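Local coordinates for tailspike protein (Acinetobacter phage vB_ApiP_P1, PDB 6E1R), which is a trimeric phage tailspike that probably binds and hydrolyses the capsular polysaccharide of its Acinetobacter host, at residues I60-G63 / V64-N68; L97-A100 / V101-T105. One frame throughout, in Å; residues are numbered along the deposited sequence.

Contacts 1 and 2 follow each other along the chain near its N-terminal end, contact 1 in a turn running into and through strand 66-67 and contact 2 within helix 94-106. Their centres lie about 14 Å apart, and they meet through apolar packing. Val64 of contact 1 sets its CG2 3.6 Å from CD2 of Leu99 in contact 2, and its CG1 4.1 Å from CG2 of Thr103. Leu99 and Thr103 are joined within contact 2, where the threonine hydroxyl bonds to the leucine carbonyl, so the helix face packing on the turn also carries a side-chain to backbone bond. The pair thus connects the small N-terminal sheet to the start of the parallel beta-helix.

Contact 1 (I60-G63 / V64-N68); sequences INNG and VTVIN
Asn62 folds its side-chain amide back over the turn that follows it, and OD1 accepts two backbone N-H groups: Val64 N at 2.9 Å, nearly straight at 167°, and Val66 N at 3.1 Å. The bond to Val64 N makes this an Asx turn, and the bond to Val66 N extends the grip across the loop. The two donors reach the oxygen from opposite faces of the amide plane. The other end of the amide, ND2, gives a hydrogen bond to Thr65 OG1 at 2.8 Å, with the hydroxyl oxygen tilted out of the amide plane. A chi1 of 52° swings the amide in over the loop; with three bonds on it, its rotation is largely fixed.

The backbone closes the turn beneath, Asn62 N donating to Val66 O at 2.9 Å. Beside this bond Asn61 forms a single beta bridge with Ile67, their CA atoms 4.1 Å apart. Gly63 takes a positive phi, 93°, as the chain reverses. Further out, Asn68 ND2 bonds to Glu25 O, and Gly63 O to Tyr40 OH. Ile67 packs on helix 21-25, Val64 on helix 94-106, and Thr65 pairs through its backbone with Lys72 of neighbouring strand 70-72.

Contact 2 (L97-A100 / V101-T105); sequences LDLA and VNTAT
Leu99 O takes two hydrogen bonds from Thr103, one turn further along the helix: OG1 donates at 2.7 Å and the backbone N at 2.9 Å. They arrive from opposite faces of the carbonyl plane. With chi1 at -61°, the Thr103 hydroxyl lies back along the helix, within bonding distance of that carbonyl. Thr103 OG1 also lies 3.5 Å from Leu99 CD1, so the leucine branch flanks the polar pair.

On a second flank, the amide of Asn102 leans back toward Asp98. Its ND2 is 3.3 Å from Asp98 OD2, and the amide and carboxylate planes stand almost perpendicular, 88° apart. Under these side chains the i to i+4 backbone bonds of the helix continue: Val101 N donates to Leu97 O, Asn102 N to Asp98 O and Ala104 N, at 2.8 Å, to Ala100 O. Leu97 CD1 and Val101 CG2 pack at 4.3 Å, on a face of the helix that also meets Thr123 of strand 123-124, while Ala100 and Ala104 lie on Leu111.

A threonine hydroxyl joining its own N-H on the carbonyl four residues earlier is a familiar feature of alpha-helices. Here it belongs to helix 94-106, which joins strands 79-80 and 111-113 in a beta-alpha-beta unit at the start of the parallel beta-helix.

Contact 1 (I60-G63 / V64-N68)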
# COMPACT_ATOMS: atom_id res chain seq x y z
N ILE A 60 0.05 -30.84 -47.86
CA ILE A 60 0.47 -30.20 -46.62
C ILE A 60 -0.21 -30.89 -45.45
O ILE A 60 -1.43 -31.09 -45.46
CB ILE A 60 0.14 -28.69 -46.64
CG1 ILE A 60 0.97 -27.99 -47.71
CG2 ILE A 60 0.38 -28.07 -45.27
CD1 ILE A 60 2.45 -28.15 -47.51
N ASN A 61 0.58 -31.23 -44.43
CA ASN A 61 0.05 -31.93 -43.25
C ASN A 61 0.96 -31.59 -42.07
O ASN A 61 1.92 -32.30 -41.78
CB ASN A 61 -0.04 -33.43 -43.49
CG ASN A 61 -0.50 -34.19 -42.26
OD1 ASN A 61 -1.07 -33.62 -41.33
ND2 ASN A 61 -0.28 -35.50 -42.26
N ASN A 62 0.63 -30.48 -41.39
CA ASN A 62 1.38 -30.06 -40.20
C ASN A 62 0.85 -30.69 -38.92
O ASN A 62 1.50 -30.54 -37.87
CB ASN A 62 1.35 -28.53 -40.08
CG ASN A 62 -0.05 -27.95 -40.15
OD1 ASN A 62 -1.00 -28.53 -39.62
ND2 ASN A 62 -0.18 -26.80 -40.80
N GLY A 63 -0.29 -31.37 -38.96
CA GLY A 63 -0.82 -32.06 -37.80
C GLY A 63 -1.79 -31.27 -36.96
O GLY A 63 -2.35 -31.82 -36.01
N VAL A 64 -2.02 -29.99 -37.28
CA VAL A 64 -2.91 -29.15 -36.48
C VAL A 64 -3.90 -28.44 -37.40
O VAL A 64 -5.09 -28.77 -37.42
CB VAL A 64 -2.12 -28.14 -35.63
CG1 VAL A 64 -3.07 -27.27 -34.83
CG2 VAL A 64 -1.14 -28.85 -34.71
N THR A 65 -3.41 -27.44 -38.14
CA THR A 65 -4.30 -26.60 -38.94
C THR A 65 -4.64 -27.24 -40.28
O THR A 65 -5.81 -27.21 -40.70
CB THR A 65 -3.68 -25.22 -39.15
OG1 THR A 65 -2.36 -25.36 -39.68
CG2 THR A 65 -3.62 -24.46 -37.83
N VAL A 66 -3.66 -27.83 -40.96
CA VAL A 66 -3.86 -28.46 -42.26
C VAL A 66 -3.38 -29.90 -42.17
O VAL A 66 -2.25 -30.16 -41.76
CB VAL A 66 -3.13 -27.71 -43.39
CG1 VAL A 66 -3.98 -27.70 -44.65
CG2 VAL A 66 -2.80 -26.29 -42.96
N ILE A 67 -4.25 -30.84 -42.56
CA ILE A 67 -3.96 -32.27 -42.50
C ILE A 67 -4.28 -32.85 -43.87
O ILE A 67 -5.42 -33.21 -44.16
CB ILE A 67 -4.74 -32.98 -41.39
CG1 ILE A 67 -4.36 -32.41 -40.02
CG2 ILE A 67 -4.47 -34.48 -41.42
CD1 ILE A 67 -5.19 -32.96 -38.88
N ASN A 68 -3.26 -32.94 -44.73
CA ASN A 68 -3.39 -33.49 -46.09
C ASN A 68 -4.53 -32.83 -46.86
O ASN A 68 -5.37 -33.50 -47.48
CB ASN A 68 -3.55 -35.01 -46.05
CG ASN A 68 -2.24 -35.73 -45.81
OD1 ASN A 68 -1.16 -35.19 -46.06
ND2 ASN A 68 -2.32 -36.96 -45.32

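Contact 2 (L97-A100 / V101-T105)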
# COMPACT_ATOMS: atom_id res chain seq x y z
N LEU A 97 2.56 -30.96 -26.45
CA LEU A 97 2.62 -29.63 -25.86
C LEU A 97 3.60 -28.74 -26.62
O LEU A 97 3.33 -27.56 -26.85
CB LEU A 97 3.00 -29.72 -24.39
CG LEU A 97 3.03 -28.40 -23.60
CD1 LEU A 97 1.67 -27.73 -23.63
CD2 LEU A 97 3.49 -28.64 -22.17
N ASP A 98 4.74 -29.30 -27.04
CA ASP A 98 5.72 -28.53 -27.80
C ASP A 98 5.12 -28.00 -29.09
O ASP A 98 5.31 -26.83 -29.44
CB ASP A 98 6.96 -29.38 -28.08
CG ASP A 98 8.06 -28.59 -28.75
OD1 ASP A 98 8.57 -27.63 -28.13
OD2 ASP A 98 8.43 -28.94 -29.89
N LEU A 99 4.37 -28.85 -29.81
CA LEU A 99 3.69 -28.39 -31.01
C LEU A 99 2.62 -27.36 -30.68
O LEU A 99 2.35 -26.47 -31.49
CB LEU A 99 3.08 -29.59 -31.75
CG LEU A 99 2.33 -29.31 -33.05
CD1 LEU A 99 3.20 -28.54 -34.02
CD2 LEU A 99 1.85 -30.62 -33.66
N ALA A 100 2.01 -27.45 -29.50
CA ALA A 100 0.97 -26.50 -29.12
C ALA A 100 1.55 -25.11 -28.88
O ALA A 100 1.02 -24.12 -29.38
CB ALA A 100 0.24 -27.01 -27.88
N VAL A 101 2.65 -25.03 -28.12
CA VAL A 101 3.28 -23.73 -27.86
C VAL A 101 3.81 -23.13 -29.15
O VAL A 101 3.68 -21.93 -29.39
CB VAL A 101 4.39 -23.87 -26.80
CG1 VAL A 101 4.81 -22.51 -26.29
CG2 VAL A 101 3.95 -24.76 -25.65
N ASN A 102 4.43 -23.96 -30.00
CA ASN A 102 4.94 -23.47 -31.27
C ASN A 102 3.82 -22.99 -32.18
O ASN A 102 3.97 -21.99 -32.89
CB ASN A 102 5.76 -24.57 -31.97
CG ASN A 102 7.10 -24.81 -31.30
OD1 ASN A 102 7.83 -23.88 -30.99
ND2 ASN A 102 7.44 -26.08 -31.09
N THR A 103 2.68 -23.69 -32.17
CA THR A 103 1.57 -23.30 -33.05
C THR A 103 0.86 -22.06 -32.53
O THR A 103 0.60 -21.13 -33.29
CB THR A 103 0.59 -24.47 -33.20
OG1 THR A 103 1.26 -25.59 -33.79
CG2 THR A 103 -0.58 -24.06 -34.08
N ALA A 104 0.54 -22.04 -31.24
CA ALA A 104 -0.20 -20.91 -30.68
C ALA A 104 0.59 -19.61 -30.79
O ALA A 104 0.03 -18.55 -31.08
CB ALA A 104 -0.58 -21.19 -29.23
N THR A 105 1.91 -19.68 -30.56
CA THR A 105 2.72 -18.47 -30.62
C THR A 105 2.94 -18.03 -32.07
O THR A 105 2.90 -16.83 -32.36
CB THR A 105 4.07 -18.70 -29.93
OG1 THR A 105 4.68 -19.89 -30.43
CG2 THR A 105 3.87 -18.83 -28.42